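Local coordinates for GDP-mannose-dependent alpha-(1-6)-phosphatidylinositol monomannoside mannosyltransferase (Corynebacterium glutamicum, PDB 3OKP), which belongs to the GT-B clan of glycosyltransferases, a mannosyltransferase by name, built from two Rossmann-like domains, at residues F14-G19 and H50-T55; I87-F92 and A110-A115; Q132-I137 and S157-H162; D229-I234 and S252-F257. All coordinates share one frame; numbering follows the deposited sequence.

Interactions 1 to 3 belong to the N-terminal half of this GT-B protein and interaction 4 to the C-terminal half; the centres of interactions 2 and 4 are about 49 Å apart. Interactions 2 and 4 are buried pairings of neighbouring parallel strands, each closing a beta-alpha-beta unit. Main-chain bonds pair the strands in both, and interaction 4, at a sheet margin, adds side-chain hydrogen bonds of Gln231, Asn254 and Lys256. Interactions 1 and 3 are only partly buried. Interaction 1 packs a proline-rich loop on a helix through apolar and CH-pi contact; interaction 3 joins two helices by an arginine as well as a phenylalanine.

Interaction 1: residues F14-G19 and H50-T55; sequences FPPRIG and HAYDKT
Tyr52 sets one face of its ring against Pro15, while its CB meets the Pro16 ring, and this aromatic-proline packing carries most of the contact. It joins the loop that follows strand 7-11 and leads to helix 20-29 with helix 46-53, in the N-terminal half of the GT-B protein. The clearest element is a CH-pi interaction: Pro15 CB sits over the ring face, 3.7 Å from the Tyr52 centroid and 27° off the normal. It is displaced toward the phenol end, with Pro15 CB 3.3 Å from Tyr52 CZ. Pro15 CG follows to 3.6 Å from Tyr52 OH. The backbone N of Pro16 lies over the same face, nearer the ring's root. The peptide bond before Pro16 is cis, a turn consistent with both prolines meeting the one tyrosine.

Apolar contacts extend the patch. Pro16 CB meets Tyr52 CB at 4.1 Å, and Phe14 CE2 approaches the edge of the tyrosine ring at 4.2 Å from Tyr52 CE2. With CG anti to the backbone N (chi1 -177°), Tyr52 carries its ring off the helix and over the loop.

The polar component is peripheral. Asp53 OD1 stands at the edge of the Phe14 ring, while Asp53 OD2 makes a salt bridge with Arg62, which also donates to Pro15 O. Strand 59-63 thus ties helix and loop together through Arg62. Phe14 reaches further in against strands 37-42 and 59-63, and Arg26 of helix 20-29 touches both Pro15 and Tyr52.

Interaction 2: residues I87-F92 and A110-A115; sequences IDNVWF and ASKVIA
Trp91 holds CG anti to its own N (chi1 180°), and Ile114 has CG2 likewise opposite N; the two torsions bring the indole CD1 and the Ile114 CG2 methyl to 3.8 Å on one face of the sheet. Phe92 turns the other way, chi1 -62°, bringing the edge of its ring to Val113 on the opposite face, with Phe92 CE2 3.7 Å from Val113 CG1. Beside these, Val90 CG2 packs on Ala110 CB.

Underneath runs a parallel strand pair, the two strands of a beta-alpha-beta unit whose connecting helix is 102-107. Val90 is bonded at both N and O: its N donates to Lys112 O, and its O takes the N-H of Ile114 at 2.8 Å with an angle of 173°. Phe92 N then donates to Ile114 O. At the entry to the pair Asp88 O receives two N-H groups, from Ser111 N at 3.0 Å and Lys112 N at 3.3 Å.

Asn89 OD1 lies against the Lys112 chain at CB and also accepts from Arg5; Lys112 NZ runs on to Ile375 O. The main-chain bonds hold the strands in register; the face of Val90, Phe92, Val113 and Ala115 is apolar, and the other mixes Trp91 and Ile114 with Asn89 and Lys112, whose buried polar tips link the sheet to the chain's two ends.

Interaction 3: residues Q132-I137 and S157-H162; sequences QSLRKI and SAFGSH
Arg135 NH2 donates to Ser157 O at 2.7 Å, the shorter of two bonds by which one guanidinium takes hold of the last turn of helix 149-159. The N-H...O angle is 143°, and the donor approaches almost in line with the Ser157 carbonyl. Its neighbour, Arg135 NE, bonds Ala158 O at 3.0 Å from well above that carbonyl's plane, missing the lone-pair directions. Bends at chi2 and chi3, both near 60°, fold the arginine back so that NE and NH2 reach successive carbonyls. An arginine thus bonds the carbonyls at the C-terminal end of a helix; these carry partial negative charge, which it would be expected to offset. Gly160 CA lies over one face of the guanidinium; with positive phi, Gly160 is where the chain leaves the helix.

On the inner side the contact is apolar. Leu134 CG rests over the Phe159 ring in a CH-pi contact, 3.9 Å from its centroid and offset toward CZ. At the ring's edge Ile137 CG2 lies 3.9 Å from Phe159 CE2. Leu134 also reaches Ala158, its CD2 being 3.8 Å from Ala158 CB.

This joins helices 128-140 and 149-159, which flank strand 143-146 in sequence, in the N-terminal Rossmann-like half. Phe155, one turn earlier in the second helix, meets the Phe159 ring edge-to-face, and Trp124 of helix 121-124 touches Leu134. Ile137 touches Ala99 and Leu100.

Interaction 4: residues D229-I234 and S252-F257; sequences DAQLLI and SQNVKF
The amide of Asn254 lies flat with Ala230 O, which is only 1° out of its plane, and Asn254 ND2 donates to that oxygen at 2.8 Å. The Gln231 amide also uses its plane, in a longer bond: NE2 reaches Gln253 O at 3.2 Å, on a lone pair of that carbonyl. The Phe257 ring is met obliquely by Ile234, whose CD1 is 3.6 Å from Phe257 CE1. These groups border a parallel pair from a beta-alpha-beta unit of the Rossmann-like C-terminal domain, with helix 241-247 as the crossover.

Strand 255-259 is outermost in its sheet within the chain; 231-235 lies next to it. Leu232 N donates to Asn254 O, Lys256 N to Leu232 O, and Ile234 N to Lys256 O, each at 2.8 Å. Ile234 CD1 also touches Val255 CG1 on the face where Phe257 packs against helix 241-247. The Ile234 side chain is about 9 Å from the bound guanosine-5'-diphosphate-alpha-D-mannose.

On the other face Lys256, bent at chi2 (-75°), crosses Leu233, its CB 3.8 Å from Leu233 CD2, and turns toward Gln231. Gln231 OE1 then takes Lys256 NZ at 2.7 Å, so the amide whose NE2 holds Gln253 O is bonded at both ends.

Interaction 1: residues F14-G19 and H50-T55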
# COMPACT_ATOMS: atom_id res chain seq x y z
N PHE A 14 12.88 -4.91 -7.27
CA PHE A 14 12.87 -6.22 -6.62
C PHE A 14 13.76 -6.19 -5.38
O PHE A 14 14.76 -5.46 -5.36
CB PHE A 14 13.34 -7.30 -7.60
CG PHE A 14 12.94 -8.71 -7.22
CD1 PHE A 14 11.61 -9.11 -7.26
CD2 PHE A 14 13.91 -9.64 -6.84
CE1 PHE A 14 11.24 -10.41 -6.90
CE2 PHE A 14 13.55 -10.94 -6.48
CZ PHE A 14 12.21 -11.32 -6.51
N PRO A 15 13.40 -6.94 -4.32
CA PRO A 15 14.31 -7.13 -3.19
C PRO A 15 15.69 -7.64 -3.65
O PRO A 15 15.80 -8.19 -4.74
CB PRO A 15 13.60 -8.18 -2.34
CG PRO A 15 12.17 -8.02 -2.66
CD PRO A 15 12.11 -7.63 -4.10
N PRO A 16 16.73 -7.49 -2.80
CA PRO A 16 16.73 -7.07 -1.39
C PRO A 16 16.50 -5.57 -1.14
O PRO A 16 16.32 -5.17 0.02
CB PRO A 16 18.11 -7.50 -0.89
CG PRO A 16 18.97 -7.43 -2.10
CD PRO A 16 18.10 -7.79 -3.27
N ARG A 17 16.50 -4.75 -2.19
CA ARG A 17 16.20 -3.32 -2.06
C ARG A 17 14.83 -3.11 -1.41
O ARG A 17 13.86 -3.81 -1.74
CB ARG A 17 16.28 -2.62 -3.42
CG ARG A 17 16.16 -1.09 -3.35
CD ARG A 17 16.36 -0.45 -4.71
NE ARG A 17 16.07 0.98 -4.69
N ILE A 18 14.76 -2.16 -0.48
CA ILE A 18 13.53 -1.87 0.26
C ILE A 18 12.70 -0.81 -0.46
O ILE A 18 13.23 0.20 -0.92
CB ILE A 18 13.84 -1.41 1.73
CG1 ILE A 18 14.63 -2.50 2.49
CG2 ILE A 18 12.57 -1.01 2.48
CD1 ILE A 18 13.90 -3.83 2.67
N GLY A 19 11.39 -1.05 -0.55
CA GLY A 19 10.48 -0.09 -1.15
C GLY A 19 9.07 -0.60 -1.35
O GLY A 19 8.79 -1.79 -1.13
N HIS A 50 22.49 -12.08 -4.74
CA HIS A 50 22.74 -13.53 -4.70
C HIS A 50 22.29 -14.14 -3.37
O HIS A 50 21.67 -15.21 -3.36
CB HIS A 50 24.22 -13.84 -4.94
CG HIS A 50 24.68 -13.58 -6.34
ND1 HIS A 50 25.78 -12.82 -6.64
CD2 HIS A 50 24.17 -13.98 -7.53
CE1 HIS A 50 25.94 -12.76 -7.95
NE2 HIS A 50 24.97 -13.46 -8.51
N ALA A 51 22.58 -13.45 -2.27
CA ALA A 51 22.20 -13.91 -0.94
C ALA A 51 20.69 -13.97 -0.75
O ALA A 51 20.17 -14.91 -0.15
CB ALA A 51 22.85 -13.03 0.14
N TYR A 52 19.99 -12.96 -1.27
CA TYR A 52 18.53 -12.92 -1.19
C TYR A 52 17.88 -13.99 -2.07
O TYR A 52 16.97 -14.69 -1.62
CB TYR A 52 17.98 -11.53 -1.56
CG TYR A 52 16.48 -11.43 -1.41
CD1 TYR A 52 15.90 -11.19 -0.17
CD2 TYR A 52 15.64 -11.61 -2.51
CE1 TYR A 52 14.52 -11.11 -0.02
CE2 TYR A 52 14.25 -11.54 -2.37
CZ TYR A 52 13.71 -11.29 -1.12
OH TYR A 52 12.34 -11.21 -0.98
N ASP A 53 18.34 -14.11 -3.31
CA ASP A 53 17.79 -15.06 -4.28
C ASP A 53 17.94 -16.52 -3.81
O ASP A 53 17.10 -17.37 -4.12
CB ASP A 53 18.44 -14.87 -5.65
CG ASP A 53 18.14 -13.49 -6.26
OD1 ASP A 53 17.30 -12.74 -5.71
OD2 ASP A 53 18.75 -13.16 -7.30
N LYS A 54 19.02 -16.78 -3.07
CA LYS A 54 19.30 -18.08 -2.48
C LYS A 54 18.22 -18.53 -1.49
O LYS A 54 18.04 -19.73 -1.25
CB LYS A 54 20.68 -18.04 -1.80
CG LYS A 54 21.25 -19.38 -1.33
CD LYS A 54 21.71 -20.26 -2.49
CE LYS A 54 22.40 -21.51 -1.97
NZ LYS A 54 22.41 -22.60 -2.99
N THR A 55 17.49 -17.57 -0.92
CA THR A 55 16.44 -17.86 0.06
C THR A 55 15.09 -18.22 -0.57
O THR A 55 14.20 -18.74 0.10
CB THR A 55 16.22 -16.70 1.07
OG1 THR A 55 15.59 -15.59 0.41
CG2 THR A 55 17.54 -16.25 1.69

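Interaction 2: residues I87-F92 and A110-A115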
# COMPACT_ATOMS: atom_id res chain seq x y z
N ILE A 87 7.58 -19.19 -21.58
CA ILE A 87 6.76 -18.24 -20.84
C ILE A 87 5.44 -17.92 -21.56
O ILE A 87 5.43 -17.61 -22.75
CB ILE A 87 7.56 -16.93 -20.56
CG1 ILE A 87 8.78 -17.20 -19.66
CG2 ILE A 87 6.66 -15.84 -19.99
CD1 ILE A 87 8.46 -17.79 -18.28
N ASP A 88 4.35 -18.01 -20.81
CA ASP A 88 3.01 -17.70 -21.29
C ASP A 88 2.63 -16.25 -21.01
O ASP A 88 2.13 -15.55 -21.88
CB ASP A 88 1.98 -18.63 -20.65
CG ASP A 88 2.26 -20.10 -20.93
OD1 ASP A 88 2.13 -20.51 -22.10
OD2 ASP A 88 2.61 -20.83 -19.98
N ASN A 89 2.88 -15.81 -19.77
CA ASN A 89 2.56 -14.45 -19.34
C ASN A 89 3.81 -13.63 -19.09
O ASN A 89 4.76 -14.12 -18.48
CB ASN A 89 1.74 -14.45 -18.04
CG ASN A 89 0.54 -15.37 -18.09
OD1 ASN A 89 -0.29 -15.29 -18.99
ND2 ASN A 89 0.44 -16.24 -17.09
N VAL A 90 3.80 -12.38 -19.54
CA VAL A 90 4.85 -11.43 -19.18
C VAL A 90 4.22 -10.32 -18.34
O VAL A 90 3.31 -9.61 -18.80
CB VAL A 90 5.56 -10.85 -20.43
CG1 VAL A 90 6.55 -9.75 -20.04
CG2 VAL A 90 6.28 -11.95 -21.18
N TRP A 91 4.69 -10.21 -17.11
CA TRP A 91 4.14 -9.25 -16.15
C TRP A 91 5.18 -8.18 -15.81
O TRP A 91 6.18 -8.46 -15.15
CB TRP A 91 3.66 -9.99 -14.89
CG TRP A 91 3.07 -9.12 -13.80
CD1 TRP A 91 2.54 -7.87 -13.94
CD2 TRP A 91 2.92 -9.48 -12.42
NE1 TRP A 91 2.09 -7.41 -12.72
CE2 TRP A 91 2.30 -8.38 -11.77
CE3 TRP A 91 3.24 -10.61 -11.66
CZ2 TRP A 91 2.01 -8.38 -10.41
CZ3 TRP A 91 2.95 -10.62 -10.30
CH2 TRP A 91 2.33 -9.50 -9.69
N PHE A 92 4.93 -6.97 -16.29
CA PHE A 92 5.74 -5.82 -15.92
C PHE A 92 5.24 -5.30 -14.57
O PHE A 92 4.14 -4.75 -14.47
CB PHE A 92 5.69 -4.73 -16.99
CG PHE A 92 6.24 -5.16 -18.33
CD1 PHE A 92 7.61 -5.14 -18.57
CD2 PHE A 92 5.39 -5.60 -19.33
CE1 PHE A 92 8.12 -5.55 -19.80
CE2 PHE A 92 5.89 -6.02 -20.56
CZ PHE A 92 7.26 -5.99 -20.80
N ALA A 110 4.96 -14.66 -26.16
CA ALA A 110 4.06 -14.56 -25.00
C ALA A 110 2.62 -14.32 -25.45
O ALA A 110 2.37 -13.51 -26.35
CB ALA A 110 4.52 -13.47 -24.05
N SER A 111 1.68 -15.01 -24.82
CA SER A 111 0.27 -14.96 -25.20
C SER A 111 -0.54 -13.96 -24.38
O SER A 111 -1.69 -13.66 -24.71
CB SER A 111 -0.36 -16.35 -25.12
OG SER A 111 -0.16 -16.93 -23.84
N LYS A 112 0.06 -13.45 -23.31
CA LYS A 112 -0.56 -12.43 -22.47
C LYS A 112 0.49 -11.50 -21.86
O LYS A 112 1.49 -11.96 -21.30
CB LYS A 112 -1.38 -13.08 -21.35
CG LYS A 112 -2.26 -12.09 -20.58
CD LYS A 112 -2.96 -12.75 -19.39
CE LYS A 112 -3.95 -13.82 -19.83
NZ LYS A 112 -4.78 -14.29 -18.70
N VAL A 113 0.24 -10.20 -21.97
CA VAL A 113 1.09 -9.19 -21.34
C VAL A 113 0.29 -8.44 -20.28
O VAL A 113 -0.79 -7.92 -20.54
CB VAL A 113 1.69 -8.19 -22.37
CG1 VAL A 113 2.49 -7.10 -21.65
CG2 VAL A 113 2.57 -8.92 -23.37
N ILE A 114 0.84 -8.42 -19.06
CA ILE A 114 0.24 -7.72 -17.94
C ILE A 114 1.20 -6.62 -17.48
O ILE A 114 2.41 -6.82 -17.47
CB ILE A 114 -0.06 -8.67 -16.74
CG1 ILE A 114 -0.84 -9.92 -17.19
CG2 ILE A 114 -0.83 -7.96 -15.63
CD1 ILE A 114 0.02 -11.14 -17.44
N ALA A 115 0.65 -5.46 -17.13
CA ALA A 115 1.43 -4.39 -16.51
C ALA A 115 0.68 -3.81 -15.31
O ALA A 115 -0.53 -3.54 -15.39
CB ALA A 115 1.77 -3.30 -17.52

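Interaction 3: residues Q132-I137 and S157-H162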
# COMPACT_ATOMS: atom_id res chain seq x y z
N GLN A 132 1.54 10.13 -24.00
CA GLN A 132 1.73 9.36 -25.24
C GLN A 132 2.42 8.02 -24.97
O GLN A 132 2.11 7.02 -25.62
CB GLN A 132 2.53 10.17 -26.26
N SER A 133 3.34 8.01 -24.00
CA SER A 133 4.00 6.78 -23.56
C SER A 133 3.00 5.82 -22.92
O SER A 133 3.05 4.61 -23.16
CB SER A 133 5.13 7.09 -22.58
OG SER A 133 6.24 7.66 -23.25
N LEU A 134 2.10 6.37 -22.11
CA LEU A 134 1.02 5.60 -21.48
C LEU A 134 0.10 4.95 -22.52
O LEU A 134 -0.32 3.81 -22.35
CB LEU A 134 0.22 6.48 -20.52
CG LEU A 134 0.47 6.35 -19.01
CD1 LEU A 134 1.94 6.26 -18.62
CD2 LEU A 134 -0.25 7.46 -18.24
N ARG A 135 -0.19 5.68 -23.59
CA ARG A 135 -1.00 5.15 -24.68
C ARG A 135 -0.30 4.00 -25.40
O ARG A 135 -0.93 2.99 -25.73
CB ARG A 135 -1.40 6.25 -25.67
CG ARG A 135 -2.29 5.80 -26.84
CD ARG A 135 -3.63 5.21 -26.38
NE ARG A 135 -4.43 6.18 -25.63
CZ ARG A 135 -5.30 7.03 -26.17
NH1 ARG A 135 -5.50 7.05 -27.48
NH2 ARG A 135 -5.97 7.86 -25.39
N LYS A 136 1.01 4.15 -25.63
CA LYS A 136 1.81 3.12 -26.29
C LYS A 136 1.84 1.84 -25.46
O LYS A 136 1.74 0.74 -26.02
CB LYS A 136 3.24 3.62 -26.56
CG LYS A 136 4.09 2.66 -27.39
CD LYS A 136 5.44 3.26 -27.73
N ILE A 137 1.97 1.99 -24.14
CA ILE A 137 1.87 0.88 -23.20
C ILE A 137 0.50 0.22 -23.31
O ILE A 137 0.39 -1.00 -23.47
CB ILE A 137 2.17 1.33 -21.74
CG1 ILE A 137 3.65 1.70 -21.58
CG2 ILE A 137 1.77 0.24 -20.73
CD1 ILE A 137 3.96 2.56 -20.37
N SER A 157 -8.11 7.25 -19.48
CA SER A 157 -8.17 7.81 -20.84
C SER A 157 -6.80 7.84 -21.53
O SER A 157 -6.72 7.71 -22.75
CB SER A 157 -8.81 9.20 -20.84
OG SER A 157 -8.00 10.15 -20.16
N ALA A 158 -5.74 8.00 -20.73
CA ALA A 158 -4.37 8.02 -21.25
C ALA A 158 -3.95 6.66 -21.82
O ALA A 158 -3.36 6.60 -22.90
CB ALA A 158 -3.40 8.48 -20.18
N PHE A 159 -4.26 5.58 -21.11
CA PHE A 159 -3.94 4.22 -21.55
C PHE A 159 -4.76 3.77 -22.76
O PHE A 159 -4.28 3.00 -23.59
CB PHE A 159 -4.09 3.22 -20.40
CG PHE A 159 -2.94 3.23 -19.42
CD1 PHE A 159 -3.05 3.92 -18.21
CD2 PHE A 159 -1.75 2.57 -19.71
CE1 PHE A 159 -2.00 3.93 -17.30
CE2 PHE A 159 -0.69 2.59 -18.81
CZ PHE A 159 -0.81 3.27 -17.60
N GLY A 160 -6.00 4.26 -22.85
CA GLY A 160 -6.90 3.90 -23.95
C GLY A 160 -7.73 2.67 -23.64
O GLY A 160 -7.69 2.16 -22.51
N SER A 161 -8.47 2.19 -24.63
CA SER A 161 -9.44 1.11 -24.42
C SER A 161 -8.97 -0.30 -24.81
O SER A 161 -9.73 -1.27 -24.66
CB SER A 161 -10.77 1.44 -25.10
OG SER A 161 -10.64 1.49 -26.51
N HIS A 162 -7.73 -0.43 -25.29
CA HIS A 162 -7.19 -1.74 -25.68
C HIS A 162 -7.06 -2.75 -24.52
O HIS A 162 -7.50 -3.90 -24.66
CB HIS A 162 -5.86 -1.62 -26.43
CG HIS A 162 -5.20 -2.94 -26.70
ND1 HIS A 162 -4.27 -3.50 -25.86
CD2 HIS A 162 -5.37 -3.83 -27.72
CE1 HIS A 162 -3.88 -4.67 -26.34
NE2 HIS A 162 -4.53 -4.89 -27.47

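Interaction 4: residues D229-I234 and S252-F257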
# COMPACT_ATOMS: atom_id res chain seq x y z
N ASP A 229 -7.11 12.52 29.59
CA ASP A 229 -6.01 11.55 29.51
C ASP A 229 -5.82 10.93 28.11
O ASP A 229 -5.04 9.99 27.95
CB ASP A 229 -6.16 10.46 30.59
CG ASP A 229 -7.47 9.68 30.47
OD1 ASP A 229 -8.46 10.21 29.92
OD2 ASP A 229 -7.51 8.52 30.93
N ALA A 230 -6.53 11.47 27.12
CA ALA A 230 -6.44 10.98 25.74
C ALA A 230 -5.05 11.18 25.15
O ALA A 230 -4.46 12.25 25.29
CB ALA A 230 -7.49 11.65 24.86
N GLN A 231 -4.54 10.14 24.50
CA GLN A 231 -3.19 10.18 23.93
C GLN A 231 -3.23 9.97 22.43
O GLN A 231 -3.81 8.99 21.93
CB GLN A 231 -2.29 9.12 24.58
CG GLN A 231 -2.06 9.31 26.07
CD GLN A 231 -1.21 10.54 26.39
OE1 GLN A 231 -0.31 10.90 25.63
NE2 GLN A 231 -1.50 11.18 27.52
N LEU A 232 -2.61 10.90 21.71
CA LEU A 232 -2.38 10.76 20.28
C LEU A 232 -0.96 10.26 20.06
O LEU A 232 0.02 10.94 20.41
CB LEU A 232 -2.60 12.09 19.55
CG LEU A 232 -2.27 12.16 18.05
CD1 LEU A 232 -3.09 11.16 17.23
CD2 LEU A 232 -2.47 13.57 17.52
N LEU A 233 -0.85 9.06 19.50
CA LEU A 233 0.45 8.46 19.22
C LEU A 233 0.80 8.66 17.76
O LEU A 233 0.14 8.13 16.87
CB LEU A 233 0.46 6.97 19.58
CG LEU A 233 0.03 6.56 21.00
CD1 LEU A 233 0.06 5.05 21.12
CD2 LEU A 233 0.92 7.20 22.07
N ILE A 234 1.85 9.44 17.53
CA ILE A 234 2.35 9.68 16.19
C ILE A 234 3.53 8.75 15.93
O ILE A 234 4.63 8.93 16.47
CB ILE A 234 2.67 11.18 15.96
CG1 ILE A 234 1.38 12.00 16.04
CG2 ILE A 234 3.36 11.38 14.62
CD1 ILE A 234 1.59 13.49 16.23
N SER A 252 1.34 19.06 24.52
CA SER A 252 2.51 18.18 24.64
C SER A 252 2.31 16.95 25.53
O SER A 252 2.89 15.89 25.26
CB SER A 252 3.72 18.99 25.13
OG SER A 252 3.55 19.40 26.48
N GLN A 253 1.50 17.09 26.57
CA GLN A 253 1.26 15.99 27.51
C GLN A 253 0.37 14.90 26.92
O GLN A 253 0.36 13.77 27.43
CB GLN A 253 0.62 16.52 28.80
CG GLN A 253 1.50 17.44 29.62
CD GLN A 253 0.79 17.97 30.85
OE1 GLN A 253 0.16 19.03 30.81
NE2 GLN A 253 0.86 17.21 31.94
N ASN A 254 -0.36 15.23 25.86
CA ASN A 254 -1.31 14.29 25.25
C ASN A 254 -0.93 13.82 23.85
O ASN A 254 -1.71 13.11 23.19
CB ASN A 254 -2.71 14.90 25.23
CG ASN A 254 -3.24 15.20 26.62
OD1 ASN A 254 -2.89 16.21 27.23
ND2 ASN A 254 -4.11 14.32 27.12
N VAL A 255 0.25 14.22 23.39
CA VAL A 255 0.74 13.85 22.06
C VAL A 255 2.13 13.24 22.20
O VAL A 255 3.03 13.85 22.79
CB VAL A 255 0.78 15.06 21.09
CG1 VAL A 255 1.37 14.67 19.74
CG2 VAL A 255 -0.62 15.64 20.89
N LYS A 256 2.30 12.03 21.66
CA LYS A 256 3.57 11.32 21.75
C LYS A 256 4.18 11.06 20.37
O LYS A 256 3.55 10.43 19.51
CB LYS A 256 3.40 10.00 22.50
CG LYS A 256 2.73 10.11 23.88
CD LYS A 256 3.67 10.69 24.93
CE LYS A 256 3.03 10.72 26.31
NZ LYS A 256 2.05 11.83 26.46
N PHE A 257 5.39 11.57 20.16
CA PHE A 257 6.16 11.29 18.96
C PHE A 257 7.07 10.10 19.23
O PHE A 257 8.14 10.24 19.83
CB PHE A 257 6.97 12.51 18.52
CG PHE A 257 6.13 13.65 18.03
CD1 PHE A 257 5.76 13.74 16.69
CD2 PHE A 257 5.69 14.64 18.91
CE1 PHE A 257 4.98 14.80 16.24
CE2 PHE A 257 4.90 15.69 18.47
CZ PHE A 257 4.55 15.78 17.13